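Local coordinates for uncharacterized protein YGR203W (Saccharomyces cerevisiae, PDB 3FS5) that acts as a protein phosphatase and is a homologue of single-domain rhodaneses and of the Cdc25 phosphatase catalytic domain, at residues Thr7-Leu12 with Leu118-Gly123; Asp13-His18 with Ser130-Asp135; Gln34-Arg39 with Trp52-Ser57. One frame throughout, in Å; residues are numbered along the deposited sequence.

Interaction 1 of 3, residues Thr7-Leu12 with Leu118-Gly123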
loop_
_atom_site.group_PDB
_atom_site.type_symbol
_atom_site.label_atom_id
_atom_site.label_comp_id
_atom_site.label_asym_id
_atom_site.label_seq_id
_atom_site.Cartn_x
_atom_site.Cartn_y
_atom_site.Cartn_z
ATOM N N THR A 7 15.082 8.298 0.423
ATOM C CA THR A 7 14.919 8.657 -0.987
ATOM C C THR A 7 14.496 7.463 -1.845
ATOM O O THR A 7 14.093 7.632 -2.998
ATOM C CB THR A 7 16.220 9.260 -1.575
ATOM O OG1 THR A 7 17.293 8.324 -1.429
ATOM C CG2 THR A 7 16.583 10.544 -0.859
ATOM N N ASN A 8 14.587 6.262 -1.281
ATOM C CA ASN A 8 14.195 5.048 -1.997
ATOM C C ASN A 8 12.680 4.882 -2.036
ATOM O O ASN A 8 12.156 4.104 -2.828
ATOM C CB ASN A 8 14.816 3.814 -1.340
ATOM C CG ASN A 8 16.287 3.681 -1.639
ATOM O OD1 ASN A 8 16.677 3.502 -2.789
ATOM N ND2 ASN A 8 17.115 3.773 -0.605
ATOM N N VAL A 9 11.983 5.610 -1.172
ATOM C CA VAL A 9 10.531 5.543 -1.113
ATOM C C VAL A 9 9.933 6.477 -2.160
ATOM O O VAL A 9 10.172 7.691 -2.134
ATOM C CB VAL A 9 10.018 5.946 0.285
ATOM C CG1 VAL A 9 8.492 5.903 0.323
ATOM C CG2 VAL A 9 10.613 5.016 1.337
ATOM N N LYS A 10 9.165 5.896 -3.081
ATOM C CA LYS A 10 8.521 6.645 -4.158
ATOM C C LYS A 10 7.054 6.928 -3.841
ATOM O O LYS A 10 6.468 6.286 -2.972
ATOM C CB LYS A 10 8.605 5.860 -5.468
ATOM C CG LYS A 10 10.017 5.646 -5.986
ATOM C CD LYS A 10 10.644 6.952 -6.420
ATOM C CE LYS A 10 11.361 6.782 -7.750
ATOM N NZ LYS A 10 10.409 6.323 -8.808
ATOM N N TYR A 11 6.469 7.881 -4.564
ATOM C CA TYR A 11 5.077 8.262 -4.359
ATOM C C TYR A 11 4.239 8.078 -5.610
ATOM O O TYR A 11 4.676 8.380 -6.720
ATOM C CB TYR A 11 4.987 9.709 -3.864
ATOM C CG TYR A 11 5.495 9.851 -2.457
ATOM C CD1 TYR A 11 6.855 9.723 -2.170
ATOM C CD2 TYR A 11 4.614 10.037 -1.395
ATOM C CE1 TYR A 11 7.324 9.769 -0.855
ATOM C CE2 TYR A 11 5.069 10.086 -0.082
ATOM C CZ TYR A 11 6.423 9.950 0.179
ATOM O OH TYR A 11 6.870 9.992 1.480
ATOM N N LEU A 12 3.026 7.584 -5.407
ATOM C CA LEU A 12 2.107 7.289 -6.492
ATOM C C LEU A 12 0.780 8.037 -6.346
ATOM O O LEU A 12 0.278 8.213 -5.233
ATOM C CB LEU A 12 1.848 5.776 -6.492
ATOM C CG LEU A 12 1.141 5.090 -7.658
ATOM C CD1 LEU A 12 2.025 5.149 -8.893
ATOM C CD2 LEU A 12 0.855 3.645 -7.293
ATOM N N LEU A 118 9.351 0.319 -3.196
ATOM C CA LEU A 118 8.390 0.812 -2.219
ATOM C C LEU A 118 7.710 2.110 -2.624
ATOM O O LEU A 118 8.372 3.066 -3.027
ATOM C CB LEU A 118 9.081 0.995 -0.865
ATOM C CG LEU A 118 9.776 -0.251 -0.311
ATOM C CD1 LEU A 118 10.443 0.086 1.019
ATOM C CD2 LEU A 118 8.760 -1.375 -0.133
ATOM N N TRP A 119 6.385 2.129 -2.505
ATOM C CA TRP A 119 5.593 3.308 -2.838
ATOM C C TRP A 119 4.627 3.698 -1.725
ATOM O O TRP A 119 4.240 2.871 -0.891
ATOM C CB TRP A 119 4.730 3.072 -4.083
ATOM C CG TRP A 119 5.441 2.606 -5.306
ATOM C CD1 TRP A 119 5.865 1.337 -5.580
ATOM C CD2 TRP A 119 5.771 3.398 -6.448
ATOM N NE1 TRP A 119 6.437 1.289 -6.829
ATOM C CE2 TRP A 119 6.394 2.542 -7.384
ATOM C CE3 TRP A 119 5.598 4.750 -6.773
ATOM C CZ2 TRP A 119 6.845 2.994 -8.628
ATOM C CZ3 TRP A 119 6.044 5.200 -8.011
ATOM C CH2 TRP A 119 6.662 4.322 -8.923
ATOM N N VAL A 120 4.235 4.966 -1.739
ATOM C CA VAL A 120 3.244 5.497 -0.813
ATOM C C VAL A 120 2.190 6.146 -1.713
ATOM O O VAL A 120 2.526 6.884 -2.643
ATOM C CB VAL A 120 3.819 6.582 0.120
ATOM C CG1 VAL A 120 2.686 7.223 0.927
ATOM C CG2 VAL A 120 4.849 5.970 1.063
ATOM N N LEU A 121 0.922 5.855 -1.450
ATOM C CA LEU A 121 -0.165 6.423 -2.233
ATOM C C LEU A 121 -0.491 7.824 -1.715
ATOM O O LEU A 121 -0.988 7.979 -0.597
ATOM C CB LEU A 121 -1.404 5.528 -2.123
ATOM C CG LEU A 121 -2.682 6.007 -2.814
ATOM C CD1 LEU A 121 -2.466 6.066 -4.330
ATOM C CD2 LEU A 121 -3.822 5.062 -2.473
ATOM N N ARG A 122 -0.209 8.841 -2.526
ATOM C CA ARG A 122 -0.476 10.220 -2.119
ATOM C C ARG A 122 -1.955 10.453 -1.832
ATOM O O ARG A 122 -2.815 10.123 -2.649
ATOM C CB ARG A 122 -0.021 11.213 -3.202
ATOM C CG ARG A 122 1.493 11.362 -3.361
ATOM C CD ARG A 122 1.823 12.598 -4.206
ATOM N NE ARG A 122 3.253 12.757 -4.473
ATOM C CZ ARG A 122 4.165 13.088 -3.558
ATOM N NH1 ARG A 122 5.437 13.206 -3.912
ATOM N NH2 ARG A 122 3.812 13.303 -2.297
ATOM N N GLY A 123 -2.245 11.014 -0.663
ATOM C CA GLY A 123 -3.622 11.316 -0.320
ATOM C C GLY A 123 -4.366 10.282 0.506
ATOM O O GLY A 123 -5.433 10.579 1.035
HETATM O O HOH W 1 11.473 2.007 -4.011
#

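Interaction 2 of 3, residues Asp13-His18 with Ser130-Asp135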
loop_
_atom_site.group_PDB
_atom_site.type_symbol
_atom_site.label_atom_id
_atom_site.label_comp_id
_atom_site.label_asym_id
_atom_site.label_seq_id
_atom_site.Cartn_x
_atom_site.Cartn_y
_atom_site.Cartn_z
ATOM N N ASP A 13 0.216 8.471 -7.471
ATOM C CA ASP A 13 -1.074 9.157 -7.467
ATOM C C ASP A 13 -2.161 8.103 -7.655
ATOM O O ASP A 13 -1.918 7.061 -8.264
ATOM C CB ASP A 13 -1.157 10.174 -8.613
ATOM C CG ASP A 13 -0.534 11.519 -8.261
ATOM O OD1 ASP A 13 -0.226 12.285 -9.197
ATOM O OD2 ASP A 13 -0.368 11.820 -7.059
ATOM N N PRO A 14 -3.373 8.364 -7.141
ATOM C CA PRO A 14 -4.514 7.448 -7.243
ATOM C C PRO A 14 -4.805 7.015 -8.682
ATOM O O PRO A 14 -5.134 5.853 -8.932
ATOM C CB PRO A 14 -5.669 8.265 -6.657
ATOM C CG PRO A 14 -4.988 9.165 -5.684
ATOM C CD PRO A 14 -3.751 9.591 -6.419
ATOM N N THR A 15 -4.697 7.955 -9.620
ATOM C CA THR A 15 -4.956 7.662 -11.028
ATOM C C THR A 15 -3.998 6.613 -11.587
ATOM O O THR A 15 -4.388 5.800 -12.421
ATOM C CB THR A 15 -4.873 8.944 -11.907
ATOM O OG1 THR A 15 -3.597 9.572 -11.734
ATOM C CG2 THR A 15 -5.965 9.928 -11.517
ATOM N N GLU A 16 -2.744 6.622 -11.137
ATOM C CA GLU A 16 -1.787 5.635 -11.627
ATOM C C GLU A 16 -2.033 4.260 -11.005
ATOM O O GLU A 16 -1.893 3.243 -11.679
ATOM C CB GLU A 16 -0.343 6.081 -11.369
ATOM C CG GLU A 16 0.676 5.134 -12.003
ATOM C CD GLU A 16 2.050 5.758 -12.207
ATOM O OE1 GLU A 16 2.914 5.081 -12.812
ATOM O OE2 GLU A 16 2.267 6.911 -11.771
ATOM N N LEU A 17 -2.395 4.216 -9.725
ATOM C CA LEU A 17 -2.673 2.930 -9.091
ATOM C C LEU A 17 -3.899 2.315 -9.758
ATOM O O LEU A 17 -3.937 1.118 -10.030
ATOM C CB LEU A 17 -2.946 3.093 -7.590
ATOM C CG LEU A 17 -3.421 1.824 -6.869
ATOM C CD1 LEU A 17 -2.409 0.697 -7.071
ATOM C CD2 LEU A 17 -3.613 2.116 -5.382
ATOM N N HIS A 18 -4.899 3.145 -10.025
ATOM C CA HIS A 18 -6.117 2.665 -10.657
ATOM C C HIS A 18 -5.796 2.039 -12.010
ATOM O O HIS A 18 -6.371 1.020 -12.382
ATOM C CB HIS A 18 -7.115 3.820 -10.819
ATOM C CG HIS A 18 -8.343 3.447 -11.586
ATOM N ND1 HIS A 18 -8.428 3.567 -12.955
ATOM C CD2 HIS A 18 -9.517 2.908 -11.181
ATOM C CE1 HIS A 18 -9.601 3.118 -13.362
ATOM N NE2 HIS A 18 -10.281 2.711 -12.306
ATOM N N SER A 130 -12.664 9.708 -2.937
ATOM C CA SER A 130 -13.281 10.881 -3.544
ATOM C C SER A 130 -13.360 10.703 -5.058
ATOM O O SER A 130 -14.130 11.383 -5.731
ATOM C CB SER A 130 -12.486 12.149 -3.216
ATOM O OG SER A 130 -11.254 12.185 -3.920
ATOM N N VAL A 131 -12.571 9.774 -5.585
ATOM C CA VAL A 131 -12.545 9.524 -7.021
ATOM C C VAL A 131 -13.076 8.149 -7.412
ATOM O O VAL A 131 -13.839 8.027 -8.368
ATOM C CB VAL A 131 -11.103 9.647 -7.583
ATOM C CG1 VAL A 131 -11.108 9.425 -9.087
ATOM C CG2 VAL A 131 -10.530 11.008 -7.251
ATOM N N TYR A 132 -12.677 7.119 -6.670
ATOM C CA TYR A 132 -13.084 5.749 -6.978
ATOM C C TYR A 132 -13.915 5.061 -5.901
ATOM O O TYR A 132 -14.168 3.856 -5.984
ATOM C CB TYR A 132 -11.841 4.900 -7.257
ATOM C CG TYR A 132 -10.924 5.473 -8.316
ATOM C CD1 TYR A 132 -9.645 5.921 -7.990
ATOM C CD2 TYR A 132 -11.340 5.575 -9.646
ATOM C CE1 TYR A 132 -8.801 6.457 -8.958
ATOM C CE2 TYR A 132 -10.504 6.113 -10.625
ATOM C CZ TYR A 132 -9.236 6.551 -10.275
ATOM O OH TYR A 132 -8.405 7.082 -11.237
ATOM N N GLY A 133 -14.337 5.820 -4.896
ATOM C CA GLY A 133 -15.123 5.251 -3.814
ATOM C C GLY A 133 -16.286 4.365 -4.231
ATOM O O GLY A 133 -16.455 3.267 -3.700
ATOM N N ASP A 134 -17.084 4.828 -5.189
ATOM C CA ASP A 134 -18.241 4.056 -5.631
ATOM C C ASP A 134 -17.951 3.079 -6.771
ATOM O O ASP A 134 -18.871 2.479 -7.327
ATOM C CB ASP A 134 -19.377 5.006 -6.032
ATOM C CG ASP A 134 -19.117 5.708 -7.344
ATOM O OD1 ASP A 134 -17.966 6.133 -7.583
ATOM O OD2 ASP A 134 -20.072 5.844 -8.138
ATOM N N ASP A 135 -16.676 2.912 -7.113
ATOM C CA ASP A 135 -16.292 1.989 -8.178
ATOM C C ASP A 135 -16.034 0.608 -7.574
ATOM O O ASP A 135 -14.964 0.340 -7.019
ATOM C CB ASP A 135 -15.042 2.511 -8.896
ATOM C CG ASP A 135 -14.655 1.671 -10.098
ATOM O OD1 ASP A 135 -13.798 2.132 -10.879
ATOM O OD2 ASP A 135 -15.194 0.556 -10.265
HETATM O O HOH W 2 -12.323 0.915 -12.492
#

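Interaction 3 of 3, residues Gln34-Arg39 with Trp52-Ser57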
loop_
_atom_site.group_PDB
_atom_site.type_symbol
_atom_site.label_atom_id
_atom_site.label_comp_id
_atom_site.label_asym_id
_atom_site.label_seq_id
_atom_site.Cartn_x
_atom_site.Cartn_y
_atom_site.Cartn_z
ATOM N N GLN A 34 1.299 -4.891 -4.767
ATOM C CA GLN A 34 0.501 -5.297 -3.622
ATOM C C GLN A 34 0.263 -4.101 -2.713
ATOM O O GLN A 34 1.207 -3.460 -2.251
ATOM C CB GLN A 34 1.198 -6.403 -2.822
ATOM C CG GLN A 34 0.409 -6.809 -1.575
ATOM C CD GLN A 34 -0.980 -7.346 -1.913
ATOM O OE1 GLN A 34 -1.984 -6.939 -1.322
ATOM N NE2 GLN A 34 -1.036 -8.272 -2.857
ATOM N N VAL A 35 -1.008 -3.811 -2.462
ATOM C CA VAL A 35 -1.391 -2.695 -1.611
ATOM C C VAL A 35 -1.416 -3.119 -0.147
ATOM O O VAL A 35 -1.978 -4.162 0.194
ATOM C CB VAL A 35 -2.799 -2.163 -1.995
ATOM C CG1 VAL A 35 -3.264 -1.111 -0.989
ATOM C CG2 VAL A 35 -2.768 -1.579 -3.397
ATOM N N VAL A 36 -0.793 -2.317 0.710
ATOM C CA VAL A 36 -0.785 -2.592 2.145
ATOM C C VAL A 36 -1.405 -1.392 2.861
ATOM O O VAL A 36 -0.832 -0.300 2.888
ATOM C CB VAL A 36 0.644 -2.818 2.687
ATOM C CG1 VAL A 36 0.592 -3.172 4.183
ATOM C CG2 VAL A 36 1.320 -3.942 1.911
ATOM N N ASP A 37 -2.587 -1.613 3.424
ATOM C CA ASP A 37 -3.347 -0.600 4.154
ATOM C C ASP A 37 -2.879 -0.653 5.612
ATOM O O ASP A 37 -3.145 -1.627 6.313
ATOM C CB ASP A 37 -4.838 -0.949 4.030
ATOM C CG ASP A 37 -5.756 0.117 4.589
ATOM O OD1 ASP A 37 -6.927 0.150 4.162
ATOM O OD2 ASP A 37 -5.328 0.904 5.452
ATOM N N VAL A 38 -2.190 0.390 6.071
ATOM C CA VAL A 38 -1.669 0.394 7.436
ATOM C C VAL A 38 -2.472 1.199 8.456
ATOM O O VAL A 38 -1.961 1.582 9.511
ATOM C CB VAL A 38 -0.184 0.848 7.455
ATOM C CG1 VAL A 38 0.660 -0.134 6.625
ATOM C CG2 VAL A 38 -0.046 2.259 6.893
ATOM N N ARG A 39 -3.740 1.434 8.142
ATOM C CA ARG A 39 -4.627 2.156 9.043
ATOM C C ARG A 39 -4.995 1.245 10.211
ATOM O O ARG A 39 -4.817 0.026 10.139
ATOM C CB ARG A 39 -5.905 2.569 8.311
ATOM C CG ARG A 39 -5.712 3.662 7.274
ATOM C CD ARG A 39 -7.040 4.023 6.638
ATOM N NE ARG A 39 -7.519 2.955 5.760
ATOM C CZ ARG A 39 -8.706 2.955 5.160
ATOM N NH1 ARG A 39 -9.049 1.946 4.372
ATOM N NH2 ARG A 39 -9.557 3.960 5.362
ATOM N N TRP A 52 -3.911 -5.641 1.517
ATOM C CA TRP A 52 -3.774 -6.332 2.796
ATOM C C TRP A 52 -3.822 -5.299 3.917
ATOM O O TRP A 52 -3.313 -4.188 3.771
ATOM C CB TRP A 52 -2.459 -7.112 2.894
ATOM C CG TRP A 52 -2.268 -8.189 1.870
ATOM C CD1 TRP A 52 -3.232 -8.798 1.115
ATOM C CD2 TRP A 52 -1.024 -8.792 1.497
ATOM N NE1 TRP A 52 -2.660 -9.741 0.290
ATOM C CE2 TRP A 52 -1.306 -9.757 0.505
ATOM C CE3 TRP A 52 0.305 -8.607 1.905
ATOM C CZ2 TRP A 52 -0.306 -10.539 -0.090
ATOM C CZ3 TRP A 52 1.301 -9.385 1.314
ATOM C CH2 TRP A 52 0.987 -10.338 0.325
ATOM N N HIS A 53 -4.425 -5.679 5.035
ATOM C CA HIS A 53 -4.575 -4.787 6.177
ATOM C C HIS A 53 -3.602 -5.127 7.310
ATOM O O HIS A 53 -3.768 -6.135 7.992
ATOM C CB HIS A 53 -6.030 -4.862 6.659
ATOM C CG HIS A 53 -6.344 -3.971 7.819
ATOM N ND1 HIS A 53 -5.659 -2.802 8.073
ATOM C CD2 HIS A 53 -7.308 -4.057 8.766
ATOM C CE1 HIS A 53 -6.188 -2.206 9.128
ATOM N NE2 HIS A 53 -7.190 -2.946 9.565
ATOM N N TYR A 54 -2.579 -4.286 7.476
ATOM C CA TYR A 54 -1.559 -4.435 8.523
ATOM C C TYR A 54 -1.408 -3.111 9.270
ATOM O O TYR A 54 -0.702 -2.209 8.810
ATOM C CB TYR A 54 -0.196 -4.825 7.923
ATOM C CG TYR A 54 -0.086 -6.283 7.544
ATOM C CD1 TYR A 54 -0.719 -6.775 6.406
ATOM C CD2 TYR A 54 0.618 -7.182 8.347
ATOM C CE1 TYR A 54 -0.659 -8.121 6.076
ATOM C CE2 TYR A 54 0.684 -8.532 8.026
ATOM C CZ TYR A 54 0.040 -8.995 6.889
ATOM O OH TYR A 54 0.073 -10.330 6.564
ATOM N N ALA A 55 -2.061 -2.997 10.424
ATOM C CA ALA A 55 -2.019 -1.766 11.212
ATOM C C ALA A 55 -0.604 -1.294 11.550
ATOM O O ALA A 55 0.224 -2.063 12.042
ATOM C CB ALA A 55 -2.835 -1.940 12.496
ATOM N N TYR A 56 -0.342 -0.018 11.292
ATOM C CA TYR A 56 0.962 0.573 11.566
ATOM C C TYR A 56 1.414 0.379 13.015
ATOM O O TYR A 56 2.561 0.011 13.272
ATOM C CB TYR A 56 0.936 2.068 11.261
ATOM C CG TYR A 56 2.237 2.758 11.590
ATOM C CD1 TYR A 56 3.351 2.609 10.772
ATOM C CD2 TYR A 56 2.362 3.542 12.736
ATOM C CE1 TYR A 56 4.559 3.221 11.081
ATOM C CE2 TYR A 56 3.565 4.160 13.055
ATOM C CZ TYR A 56 4.659 3.995 12.224
ATOM O OH TYR A 56 5.854 4.604 12.529
ATOM N N SER A 57 0.512 0.632 13.960
ATOM C CA SER A 57 0.844 0.493 15.377
ATOM C C SER A 57 1.414 -0.874 15.710
ATOM O O SER A 57 2.395 -0.981 16.446
ATOM C CB SER A 57 -0.389 0.753 16.252
ATOM O OG SER A 57 -0.809 2.102 16.140
#

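Interaction 1 of 3, residues Thr7-Leu12 with Leu118-Gly123
Lys10 and Trp119 pair where strand 10-12 runs parallel to strand 116-121. Lys10 N donates to Leu118 O at 2.9 Å in a nearly straight bond (168°), while Lys10 O takes Val120 N at a more bent angle of 139° and also receives a CA-H...O contact from Trp119 CA, 3.1 Å away. Two residues on, Leu12 repeats the scheme with its N to Val120 O and its O to Arg122 N, the latter at 2.8 Å. The side chains of Lys10, Leu12 and Trp119 share one face: Lys10 CB sits over the six-membered ring of Trp119, 3.8 Å from its centroid, in a CH-pi contact, and Leu12 CB adds to the packing around the same ring. Trp20 of helix 14-23 meets that indole edge-to-face, and Leu17 packs on Leu12. On the other face, Val120 CB presses on Tyr11 CE2 at 3.7 Å and Val120 CG2 meets Val9 CG1; Met102 and Pro98 of helix 96-106 pack on Val9 and Tyr11 respectively. The pairing puts the first strand of the chain at the edge of the five-stranded parallel sheet of the rhodanese domain, strand order 1-5-4-2-3, alongside 116-121, the last of that sheet's strands in the chain. Toward solvent the contact is looser. Arg122, extended from CG to NE, swings its guanidinium back so that one face lies against Tyr11, its plane only 17° from that of the ring and its NH2 3.5 Å from Tyr11 CD2. At the far end the backbones separate before another direct bond can form, and a water bridges them instead, donating to Asn8 O and accepting from Leu118 N at 2.8 Å; the Asn8 amide turns away to Ser3.

Interaction 2 of 3, residues Asp13-His18 with Ser130-Asp135
His18 and Tyr132 lay their rings one over the other in an offset stack, centroids 4.2 Å apart and planes within 5° of parallel. The offset brings the CD2 corner of the imidazole over the CE2 side of the phenol ring, where His18 CD2 and Tyr132 CE2 are 3.4 Å apart. A chi1 of 174° carries the His18 ring out from the helix, CG opposite the backbone N, and lays it flat on its partner. Val131 CG1 lies over the centre of the opposite face of Tyr132, so the phenol is sandwiched between an imidazole and a methyl group. Its hydroxyl end reaches across the start of helix 14-23, Tyr132 OH stopping 3.5 Å from Thr15 CA, and Pro14 CB touches the CE1 side of the ring more loosely.

Asp135 approaches the edge of the imidazole, near its plane. The type I turn from Tyr132 to Asp135, closed by Asp135 N to Tyr132 O, carries the carboxylate round to this place. Asp135 OD1 stays 3.8 Å from His18 NE2, and a water spans the gap, 2.7 Å from His18 NE2 and donating to Asp135 OD1; a nearby carboxylate would be expected to favour a protonated imidazole. Asp135 OD2 is bound by Ser137. In the fold, this surface contact joins the N-terminal end of helix 14-23 to the C-terminal end of helix 124-132. Trp128, one turn earlier in the latter helix, packs against Pro14, Leu17 and His18, and Val138, just before strand 139-140, touches the side chains of both His18 and Tyr132.

Interaction 3 of 3, residues Gln34-Arg39 with Trp52-Ser57
Asp37 joins the two segments through its backbone: Asp37 N donates to Trp52 O at 2.7 Å, and Asp37 O accepts from Tyr54 N at 3.0 Å on one face of the carbonyl plane and from His53 ND1 at 3.3 Å on the other. CG opposite the backbone N (chi1 -179°) swings the His53 ring back so that ND1 points straight at that oxygen, in the ring plane though from above the carbonyl plane. The carboxylate of Asp37 is gripped side-on by Arg39, whose NH1 meets OD1 at 2.8 Å while NE meets OD2, both on syn lone pairs and in the guanidinium plane. Arg39 N also binds OD2, making an Asx turn that bends the chain just past the strand, and Gly46 O takes NH1 as well. Farther out, Trp52 N donates to Val35 O and Tyr56 N to Val38 O.

These bonds set the short strand 52-53 parallel to strand 33-37 at one edge of the rhodanese sheet, with strand 84-88 on the other flank of 33-37. The Gln34 amide stacks on the indole of Trp52, planes 13° apart, and Gln34 CG stands almost exactly over the six-membered ring, 3.7 Å from its centroid. Arg72 makes a cation-pi contact with the same indole. Replacing Trp52 by alanine is likely to leave the Gln34 amide without the flat surface it lies on and to cost Arg72 its cation-pi partner. Val36 CG1 meets Tyr54 CB more loosely at 4.2 Å, and Tyr56, beginning helix 56-61, packs against Ala100 and Leu103 of helix 96-106.

Interactions 1 and 3 pin the two edges of one parallel sheet, their centres about 14 Å apart and nearest atoms about 6 Å apart. Interaction 2 joins the helices that directly follow the two strands of interaction 1, and meets it where Leu121 CD1 comes 3.7 Å from Pro14 N. It reaches interaction 3 only lightly, Leu17 CD2 to Val35 CG2 at 4.3 Å. After strand 84-88 comes Cys90, chemically modified in this crystal; the Cys90-to-Arg96 segment carries the CX5R signature of Cdc25-type phosphatases and so is probably the active-site loop. Interaction 3 flanks it through Val36 and Val38, whose backbones hydrogen-bond to His89, and through Tyr56 on Arg96; interaction 1 reaches His89 through Leu121.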